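Local coordinates for protein ATP-dependent Clp protease proteolytic subunit (Plasmodium falciparum, PDB 4GM2) that forms the inactive, ClpP-like subunit of the apicoplast-localized caseinolytic protease complex, here in a seven-subunit assembly, probably with no peptidase activity of its own, at residues 27-32 against 54-59; 76-79 against 83-86; 87-92 against 115-120; 185-190 against 195-200. One frame throughout, in Å; residues are numbered along the deposited sequence.

Contact 1. Residues 27-32 against 54-59; sequences SKRIIF and YESKRK
Arg29 reaches across to the loop 56-59 and carries nearly all of this contact through its guanidinium group. Three of its hydrogen bonds go to main-chain oxygens of that loop. One runs from Arg29 NH2 to Lys59 O at 2.9 Å, though the donor sits tilted from the carbonyl plane and the N-H points at the oxygen at only 140°. Arg29 NE also gives a weak bond to Lys59 O at 3.1 Å, and Arg29 NH2 a second weak one to Ser56 O at 3.2 Å. NH1 uses water 1, which lies at the guanidinium edge in its plane and hands a hydrogen bond on to Glu55 OE2; without direct contact, the opposite charges probably still attract.

The geometry belongs to the beta-alpha-beta unit of strand 30-33, helix 39-55 and strand 61-67: Arg29, whose positive phi closes a Schellman motif on helix 23-26, leads into the first strand, while Ser56 follows the end of the crossover helix. Arg29 NH1 also bonds Leu52 O within that helix, and NE bonds Pro60 O.

Van der Waals packing of aliphatic carbons on the guanidinium accompanies the polar grip. Lys59 CB lies 3.4 Å above one guanidinium face, toward its rim, and Ser56 CB comes over the same group 3.4 Å from Arg29 NH1. The extended Lys59 chain, CG anti to N (chi1 -162°), passes obliquely over Arg29 CD before its amine leads away.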
# COMPACT_ATOMS: atom_id res chain seq x y z
N SER A 27 9.12 -8.14 19.49
CA SER A 27 10.01 -9.29 19.59
C SER A 27 10.86 -9.24 20.87
O SER A 27 11.36 -10.28 21.33
CB SER A 27 10.90 -9.39 18.35
OG SER A 27 11.92 -8.40 18.34
N LYS A 28 11.01 -8.04 21.43
CA LYS A 28 11.75 -7.79 22.66
C LYS A 28 10.82 -7.60 23.86
O LYS A 28 11.25 -7.20 24.95
CB LYS A 28 12.63 -6.54 22.49
CG LYS A 28 13.70 -6.65 21.42
CD LYS A 28 14.87 -7.51 21.87
CE LYS A 28 15.57 -8.15 20.69
NZ LYS A 28 16.66 -9.06 21.15
N ARG A 29 9.53 -7.88 23.65
CA ARG A 29 8.49 -7.65 24.66
C ARG A 29 8.38 -6.18 25.08
O ARG A 29 8.15 -5.85 26.26
CB ARG A 29 8.67 -8.57 25.87
CG ARG A 29 8.49 -10.04 25.55
CD ARG A 29 8.70 -10.94 26.77
NE ARG A 29 7.53 -11.01 27.65
CZ ARG A 29 6.41 -11.67 27.38
NH1 ARG A 29 6.26 -12.32 26.23
NH2 ARG A 29 5.41 -11.68 28.25
N ILE A 30 8.53 -5.28 24.11
CA ILE A 30 8.38 -3.85 24.35
C ILE A 30 7.08 -3.33 23.73
O ILE A 30 6.78 -3.57 22.56
CB ILE A 30 9.59 -3.04 23.82
CG1 ILE A 30 10.88 -3.48 24.52
CG2 ILE A 30 9.36 -1.54 24.01
CD1 ILE A 30 12.14 -2.94 23.89
N ILE A 31 6.30 -2.62 24.54
CA ILE A 31 5.18 -1.82 24.04
C ILE A 31 5.57 -0.37 24.25
O ILE A 31 5.84 0.06 25.39
CB ILE A 31 3.86 -2.14 24.78
CG1 ILE A 31 3.43 -3.58 24.50
CG2 ILE A 31 2.76 -1.19 24.34
CD1 ILE A 31 2.47 -4.13 25.53
N PHE A 32 5.62 0.39 23.17
CA PHE A 32 6.02 1.80 23.25
C PHE A 32 4.85 2.73 22.94
O PHE A 32 4.54 2.98 21.78
CB PHE A 32 7.23 2.06 22.33
CG PHE A 32 7.75 3.48 22.37
CD1 PHE A 32 7.49 4.33 23.45
CD2 PHE A 32 8.54 3.96 21.32
CE1 PHE A 32 7.99 5.62 23.48
CE2 PHE A 32 9.04 5.25 21.35
CZ PHE A 32 8.77 6.09 22.43
N TYR A 54 0.36 -14.58 25.92
CA TYR A 54 0.12 -15.87 25.26
C TYR A 54 1.40 -16.49 24.72
O TYR A 54 1.54 -17.72 24.67
CB TYR A 54 -0.89 -15.72 24.12
CG TYR A 54 -2.33 -15.96 24.51
CD1 TYR A 54 -2.99 -17.14 24.14
CD2 TYR A 54 -3.05 -15.01 25.25
CE1 TYR A 54 -4.31 -17.37 24.49
CE2 TYR A 54 -4.37 -15.23 25.61
CZ TYR A 54 -5.00 -16.41 25.23
OH TYR A 54 -6.31 -16.64 25.58
N GLU A 55 2.32 -15.64 24.30
CA GLU A 55 3.59 -16.08 23.76
C GLU A 55 4.49 -16.62 24.87
O GLU A 55 5.08 -17.69 24.73
CB GLU A 55 4.27 -14.93 23.01
CG GLU A 55 4.87 -15.33 21.67
CD GLU A 55 6.19 -16.06 21.81
OE1 GLU A 55 6.39 -17.07 21.10
OE2 GLU A 55 7.03 -15.64 22.64
N SER A 56 4.58 -15.87 25.98
CA SER A 56 5.39 -16.25 27.14
C SER A 56 4.70 -15.84 28.44
O SER A 56 4.27 -14.69 28.60
CB SER A 56 6.77 -15.61 27.07
OG SER A 56 7.45 -16.03 25.90
N LYS A 57 4.61 -16.78 29.38
CA LYS A 57 3.68 -16.64 30.48
C LYS A 57 4.12 -15.69 31.59
O LYS A 57 3.43 -14.70 31.84
CB LYS A 57 3.28 -18.00 31.05
CG LYS A 57 1.83 -18.05 31.51
CD LYS A 57 0.87 -18.25 30.35
CE LYS A 57 -0.57 -18.05 30.79
NZ LYS A 57 -0.99 -18.95 31.91
N ARG A 58 5.23 -15.96 32.25
CA ARG A 58 5.64 -15.12 33.38
C ARG A 58 6.91 -14.34 33.05
O ARG A 58 7.89 -14.39 33.79
CB ARG A 58 5.82 -15.96 34.65
CG ARG A 58 4.53 -16.27 35.39
CD ARG A 58 4.63 -17.60 36.13
NE ARG A 58 4.67 -18.72 35.19
CZ ARG A 58 3.60 -19.29 34.65
NH1 ARG A 58 2.38 -18.87 34.96
NH2 ARG A 58 3.75 -20.30 33.80
N LYS A 59 6.86 -13.63 31.94
CA LYS A 59 8.02 -12.93 31.42
C LYS A 59 7.72 -11.43 31.33
O LYS A 59 6.76 -11.03 30.68
CB LYS A 59 8.40 -13.49 30.05
CG LYS A 59 9.81 -13.17 29.61
CD LYS A 59 10.19 -14.00 28.40
CE LYS A 59 11.67 -13.86 28.10
NZ LYS A 59 12.03 -14.68 26.91
O HOH W 1 7.78 -12.61 23.49

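Contact 2. Residues 76-79 against 83-86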
# COMPACT_ATOMS: atom_id res chain seq x y z
N ILE A 76 -9.91 16.85 23.03
CA ILE A 76 -10.02 15.47 23.47
C ILE A 76 -10.05 14.57 22.23
O ILE A 76 -10.91 14.72 21.36
CB ILE A 76 -11.24 15.26 24.38
CG1 ILE A 76 -10.89 15.68 25.81
CG2 ILE A 76 -11.70 13.81 24.39
CD1 ILE A 76 -12.09 15.93 26.70
N ILE A 77 -9.08 13.66 22.17
CA ILE A 77 -8.93 12.77 21.01
C ILE A 77 -9.50 11.38 21.27
O ILE A 77 -9.50 10.52 20.39
CB ILE A 77 -7.45 12.67 20.54
CG1 ILE A 77 -6.48 12.46 21.71
CG2 ILE A 77 -7.07 13.93 19.77
CD1 ILE A 77 -6.40 11.04 22.23
N ASN A 78 -9.98 11.16 22.49
CA ASN A 78 -10.62 9.91 22.87
C ASN A 78 -11.74 10.18 23.86
O ASN A 78 -11.50 10.57 25.01
CB ASN A 78 -9.59 8.94 23.47
CG ASN A 78 -10.11 7.51 23.54
OD1 ASN A 78 -11.32 7.26 23.49
ND2 ASN A 78 -9.19 6.56 23.67
N LEU A 79 -12.98 9.98 23.41
CA LEU A 79 -14.14 10.22 24.26
C LEU A 79 -14.26 9.16 25.36
O LEU A 79 -14.90 9.39 26.38
CB LEU A 79 -15.43 10.29 23.42
CG LEU A 79 -15.56 11.37 22.34
CD1 LEU A 79 -16.83 11.16 21.53
CD2 LEU A 79 -15.53 12.77 22.92
N THR A 83 -12.19 4.93 30.53
CA THR A 83 -12.57 3.52 30.58
C THR A 83 -11.57 2.66 29.82
O THR A 83 -11.35 1.50 30.20
CB THR A 83 -13.97 3.26 30.01
OG1 THR A 83 -14.07 3.86 28.72
CG2 THR A 83 -15.04 3.82 30.93
N ASP A 84 -10.98 3.22 28.77
CA ASP A 84 -9.96 2.53 27.98
C ASP A 84 -8.74 2.21 28.84
O ASP A 84 -8.24 1.09 28.80
CB ASP A 84 -9.52 3.37 26.78
CG ASP A 84 -10.45 3.22 25.59
OD1 ASP A 84 -11.39 2.40 25.65
OD2 ASP A 84 -10.23 3.93 24.58
N VAL A 85 -8.29 3.19 29.62
CA VAL A 85 -7.15 2.99 30.50
C VAL A 85 -7.53 2.10 31.69
O VAL A 85 -6.71 1.29 32.14
CB VAL A 85 -6.47 4.32 30.92
CG1 VAL A 85 -7.27 5.05 31.99
CG2 VAL A 85 -5.06 4.07 31.41
N ILE A 86 -8.77 2.23 32.18
CA ILE A 86 -9.29 1.33 33.22
C ILE A 86 -9.26 -0.11 32.70
O ILE A 86 -8.92 -1.04 33.44
CB ILE A 86 -10.72 1.70 33.68
CG1 ILE A 86 -10.72 2.98 34.51
CG2 ILE A 86 -11.32 0.57 34.52
CD1 ILE A 86 -12.09 3.60 34.71
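Asn78 turns CG anti to its own nitrogen (chi1 -165°), which sends the amide out from the loop toward helix 81-94, while Asp84 sets its carboxylate anti to its carbonyl carbon, beside its backbone N, which brings OD2 up to the amide. The two residues lie 9.0 Å apart from CA to CA, and their side chains span that gap from both ends. Only one pair of atoms does the work: Asn78 ND2 donates to Asp84 OD2 at 3.0 Å, with a fairly straight N-H...O angle of 156°. The donor comes in on the anti side of OD2, a little out of the carboxylate plane, and the acceptor is likewise slightly off the amide plane; the amide and carboxylate planes stand 63° apart. Asn78 OD1 looks elsewhere: it accepts from Asn80 N, the bond that defines an Asx turn and leads the chain into helix 81-94.

The arrangement thus ties the loop after the small hairpin of 71-72 and 75-76 to the first turns of the helix that it enters. Asn78 ND2 also bonds Ile37 O, and Asp84 OD2 has a weak bond from Ser42 OG, which links the pair to the loop at Ile37 and to the start of helix 39-55. With OD1 accepting and ND2 donating to two oxygens, the bonding supports this orientation of the buried amide. A neutral donor meets a probably anionic oxygen, which should polarise the amide; near the amino end of its helix, the carboxylate probably also gains from the helix dipole.

Contact 3. Residues 87-92 against 115-120; sequences SIVDVI and ASSGKK
Val89 and Ser117 make the close part of this contact, where helix 81-94 passes the end of helix 110-116. The valine places CG2 anti to its backbone N, and this methyl meets Ser117 OG at 3.5 Å and Ser117 CB at 3.8 Å. Val89 CB stands nearly as close, 3.7 Å from Ser117 OG, so the serine side chain lies against the branched carbon and one methyl together. Its hydroxyl is not left to face them without a partner: Ser117 OG, beside its own nitrogen (chi1 -66°), is hydrogen-bonded to Ile113 O one turn back in helix 110-116 and to Asn169 ND2. Ile165 of helix 148-170 packs on both Val89 and Ser117, joining three helices at one buried spot.

Both elements belong to the alpha/beta core of the Clp peptidase fold. Helix 110-116 probably corresponds to the helix that, in active ClpP, begins at the nucleophilic serine, and the turn at 117-118 leads from it toward strand 123-125.

One turn further along helix 81-94 the fit slackens. Ile92 CG2 comes no nearer than 4.0 Å to Ser117 O, and the CA atoms of Ile92 and Gly118 are 8.0 Å apart; Ile92 finds its other neighbours in Leu49 and Leu114. Beyond the glycine the chain swings outward. Lys119 is partly exposed and reaches a weak, long ion pair with Asp98, while the exposed Lys120 bonds Lys168 O. Away from Ser117, helix 81-94 meets a neighbouring subunit, where Asp90 is hydrogen-bonded to Asn128 of that neighbour.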
# COMPACT_ATOMS: atom_id res chain seq x y z
N SER A 87 -9.63 -0.27 31.43
CA SER A 87 -9.56 -1.57 30.78
C SER A 87 -8.15 -2.11 30.68
O SER A 87 -7.94 -3.28 30.95
CB SER A 87 -10.20 -1.53 29.40
OG SER A 87 -11.55 -1.91 29.51
N ILE A 88 -7.19 -1.25 30.32
CA ILE A 88 -5.79 -1.65 30.19
C ILE A 88 -5.20 -2.10 31.52
O ILE A 88 -4.62 -3.20 31.62
CB ILE A 88 -4.92 -0.53 29.56
CG1 ILE A 88 -5.36 -0.25 28.12
CG2 ILE A 88 -3.45 -0.91 29.59
CD1 ILE A 88 -4.93 1.10 27.59
N VAL A 89 -5.34 -1.27 32.56
CA VAL A 89 -4.82 -1.61 33.89
C VAL A 89 -5.51 -2.87 34.44
O VAL A 89 -4.91 -3.62 35.20
CB VAL A 89 -4.83 -0.41 34.87
CG1 VAL A 89 -6.09 0.41 34.74
CG2 VAL A 89 -4.65 -0.85 36.31
N ASP A 90 -6.74 -3.13 34.02
CA ASP A 90 -7.40 -4.39 34.34
C ASP A 90 -6.73 -5.60 33.71
O ASP A 90 -6.60 -6.63 34.37
CB ASP A 90 -8.89 -4.35 33.97
CG ASP A 90 -9.78 -4.02 35.14
OD1 ASP A 90 -9.25 -3.71 36.23
OD2 ASP A 90 -11.02 -4.06 34.98
N VAL A 91 -6.29 -5.48 32.45
CA VAL A 91 -5.63 -6.63 31.81
C VAL A 91 -4.21 -6.79 32.35
O VAL A 91 -3.73 -7.92 32.50
CB VAL A 91 -5.69 -6.64 30.25
CG1 VAL A 91 -6.77 -5.71 29.73
CG2 VAL A 91 -4.35 -6.30 29.62
N ILE A 92 -3.56 -5.66 32.66
CA ILE A 92 -2.25 -5.67 33.32
C ILE A 92 -2.34 -6.43 34.64
O ILE A 92 -1.44 -7.19 34.99
CB ILE A 92 -1.73 -4.23 33.55
CG1 ILE A 92 -1.28 -3.61 32.22
CG2 ILE A 92 -0.59 -4.22 34.56
CD1 ILE A 92 -0.97 -2.13 32.29
N ALA A 115 1.02 4.77 33.69
CA ALA A 115 2.39 4.69 34.19
C ALA A 115 2.48 4.18 35.64
O ALA A 115 3.30 3.32 35.95
CB ALA A 115 3.09 6.03 34.04
N SER A 116 1.61 4.70 36.50
CA SER A 116 1.59 4.31 37.91
C SER A 116 1.04 2.89 38.13
O SER A 116 1.07 2.37 39.25
CB SER A 116 0.76 5.30 38.72
OG SER A 116 -0.60 5.29 38.29
N SER A 117 0.53 2.29 37.06
CA SER A 117 -0.11 0.98 37.17
C SER A 117 0.87 -0.17 36.98
O SER A 117 0.50 -1.34 37.12
CB SER A 117 -1.29 0.88 36.20
OG SER A 117 -2.32 1.79 36.57
N GLY A 118 2.13 0.16 36.67
CA GLY A 118 3.19 -0.84 36.55
C GLY A 118 3.46 -1.50 37.89
O GLY A 118 3.06 -0.99 38.94
N LYS A 119 4.14 -2.65 37.85
CA LYS A 119 4.48 -3.39 39.06
C LYS A 119 5.22 -2.50 40.05
O LYS A 119 6.16 -1.79 39.67
CB LYS A 119 5.33 -4.62 38.70
CG LYS A 119 5.63 -5.54 39.87
CD LYS A 119 6.75 -6.51 39.54
CE LYS A 119 7.03 -7.48 40.68
NZ LYS A 119 5.87 -8.37 40.97
N LYS A 120 4.79 -2.52 41.31
CA LYS A 120 5.45 -1.73 42.34
C LYS A 120 6.91 -2.15 42.49
O LYS A 120 7.22 -3.33 42.66
CB LYS A 120 4.71 -1.80 43.68
CG LYS A 120 3.50 -0.88 43.74
CD LYS A 120 3.14 -0.51 45.17
CE LYS A 120 1.91 0.40 45.21
NZ LYS A 120 0.67 -0.31 44.80

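Contact 4. Residues 185-190 against 195-200; sequences KYFNAD and FKLIDH
The Phe187 ring has Leu197 CD1 seated over the centre of one face, 3.8 Å above the plane. This is a CH-pi contact, the methyl lying just 10° off the ring normal, and the two side chains cross at about a right angle. The ring of Phe195 approaches the same phenylalanine obliquely, its plane at 47° and its centroid 5.3 Å away. Phe187 CE2 lies over one face of Phe195, 3.8 Å from Phe195 CG and 3.9 Å from Phe195 CB, with Phe187 CZ offset toward the rim of that ring. Lys172 adds a cation-pi contact to Phe195.

Strand 185-188, helix 189-194 and the loop 195-200 form a compact strand-helix-loop segment near the carboxy end of the Clp peptidase fold, where the chain leaves the three-stranded sheet and makes for the last strand of the five-stranded one. Asn188 opens the helix as its N-cap, with OD1 bonded to Glu191 N; at the far end Lys196, with positive phi, completes a Schellman motif that ends the helix. Phe195 and Leu197 stand on either side of that residue in sequence and both point back at Phe187.

Phe195 holds CG anti to its backbone N (chi1 -163°), which carries its ring out to Phe187 and Ile177, whereas Leu197 also packs on Cys112 and Ser116 of helix 110-116. Phe131 of the neighbouring strand touches both Phe187 and Ile198. Further on, Asp199 makes a salt bridge with Arg123.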
# COMPACT_ATOMS: atom_id res chain seq x y z
N LYS A 185 -2.66 18.86 38.82
CA LYS A 185 -1.40 18.74 39.54
C LYS A 185 -0.28 18.26 38.62
O LYS A 185 -0.43 17.28 37.90
CB LYS A 185 -1.54 17.81 40.74
CG LYS A 185 -0.55 18.09 41.86
CD LYS A 185 -0.78 17.17 43.05
CE LYS A 185 0.17 17.46 44.20
NZ LYS A 185 -0.22 18.68 44.97
N TYR A 186 0.84 18.98 38.64
CA TYR A 186 1.99 18.63 37.81
C TYR A 186 3.15 18.12 38.64
O TYR A 186 3.39 18.60 39.75
CB TYR A 186 2.41 19.82 36.94
CG TYR A 186 1.39 20.17 35.88
CD1 TYR A 186 0.35 21.07 36.14
CD2 TYR A 186 1.45 19.59 34.61
CE1 TYR A 186 -0.59 21.38 35.17
CE2 TYR A 186 0.52 19.90 33.63
CZ TYR A 186 -0.50 20.80 33.92
OH TYR A 186 -1.43 21.10 32.95
N PHE A 187 3.85 17.13 38.10
CA PHE A 187 4.94 16.47 38.81
C PHE A 187 6.17 16.42 37.92
O PHE A 187 6.07 16.10 36.73
CB PHE A 187 4.56 15.03 39.16
CG PHE A 187 3.29 14.90 39.96
CD1 PHE A 187 2.05 14.83 39.33
CD2 PHE A 187 3.34 14.83 41.35
CE1 PHE A 187 0.88 14.70 40.06
CE2 PHE A 187 2.17 14.70 42.09
CZ PHE A 187 0.94 14.63 41.45
N ASN A 188 7.32 16.73 38.50
CA ASN A 188 8.59 16.31 37.92
C ASN A 188 8.89 14.90 38.44
O ASN A 188 8.17 14.40 39.31
CB ASN A 188 9.72 17.29 38.24
CG ASN A 188 9.98 17.44 39.73
OD1 ASN A 188 10.09 16.46 40.47
ND2 ASN A 188 10.09 18.68 40.19
N ALA A 189 9.93 14.26 37.92
CA ALA A 189 10.29 12.90 38.31
C ALA A 189 10.42 12.72 39.83
O ALA A 189 9.89 11.76 40.38
CB ALA A 189 11.56 12.45 37.60
N ASP A 190 11.12 13.65 40.49
CA ASP A 190 11.33 13.61 41.94
C ASP A 190 10.02 13.70 42.71
O ASP A 190 9.82 12.99 43.70
CB ASP A 190 12.25 14.75 42.39
CG ASP A 190 13.71 14.51 42.03
OD1 ASP A 190 14.11 13.33 41.97
OD2 ASP A 190 14.44 15.50 41.83
N PHE A 195 5.40 11.22 45.55
CA PHE A 195 3.96 10.98 45.59
C PHE A 195 3.63 9.51 45.36
O PHE A 195 2.48 9.09 45.48
CB PHE A 195 3.26 11.86 44.54
CG PHE A 195 1.77 12.01 44.77
CD1 PHE A 195 1.29 12.90 45.72
CD2 PHE A 195 0.87 11.27 44.02
CE1 PHE A 195 -0.07 13.04 45.92
CE2 PHE A 195 -0.50 11.40 44.22
CZ PHE A 195 -0.97 12.29 45.17
N LYS A 196 4.67 8.72 45.06
CA LYS A 196 4.57 7.27 44.83
C LYS A 196 3.82 6.90 43.55
O LYS A 196 3.23 5.82 43.46
CB LYS A 196 4.00 6.54 46.05
CG LYS A 196 5.07 6.09 47.03
CD LYS A 196 4.52 5.78 48.41
CE LYS A 196 4.65 6.98 49.34
NZ LYS A 196 4.46 6.57 50.75
N LEU A 197 3.87 7.79 42.56
CA LEU A 197 3.42 7.49 41.21
C LEU A 197 4.45 6.63 40.50
O LEU A 197 4.14 5.84 39.60
CB LEU A 197 3.23 8.79 40.41
CG LEU A 197 1.95 9.61 40.57
CD1 LEU A 197 2.12 10.96 39.90
CD2 LEU A 197 0.74 8.88 40.00
N ILE A 198 5.70 6.79 40.93
CA ILE A 198 6.88 6.23 40.28
C ILE A 198 7.78 5.69 41.40
O ILE A 198 7.68 6.14 42.55
CB ILE A 198 7.60 7.33 39.47
CG1 ILE A 198 6.80 7.71 38.21
CG2 ILE A 198 9.04 6.95 39.12
CD1 ILE A 198 6.62 6.61 37.19
N ASP A 199 8.64 4.74 41.06
CA ASP A 199 9.53 4.14 42.03
C ASP A 199 10.97 4.66 41.94
O ASP A 199 11.54 5.08 42.95
CB ASP A 199 9.51 2.61 41.90
CG ASP A 199 8.14 2.03 42.20
OD1 ASP A 199 7.64 2.25 43.32
OD2 ASP A 199 7.57 1.36 41.31
N HIS A 200 11.55 4.63 40.74
CA HIS A 200 12.95 4.98 40.55
C HIS A 200 13.18 5.89 39.39
O HIS A 200 12.46 5.83 38.38
CB HIS A 200 13.80 3.72 40.36
CG HIS A 200 13.58 2.66 41.42
ND1 HIS A 200 13.97 2.82 42.70
CD2 HIS A 200 12.99 1.40 41.33
CE1 HIS A 200 13.65 1.71 43.40
NE2 HIS A 200 13.05 0.85 42.56

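In the fold
The four contacts follow one another along the chain, each closing before the next opens. Contact 1 joins elements of the first beta-alpha-beta unit at one edge of the five-stranded parallel sheet, and contact 4 lies by the other edge strand, 200-201, about 26 Å away between centres. Contacts 2 and 3 share helix 81-94, their centres about 15 Å apart, and both meet the same neighbouring subunit, so this helix serves the core and the assembly at once. Contacts 3 and 4 touch directly, with Ser116 CB 3.5 Å from Leu197 O; helix 110-116 thereby connects the central helices to the carboxy-terminal strand-helix-loop segment of contact 4, whose two segments no other chain of the assembly touches.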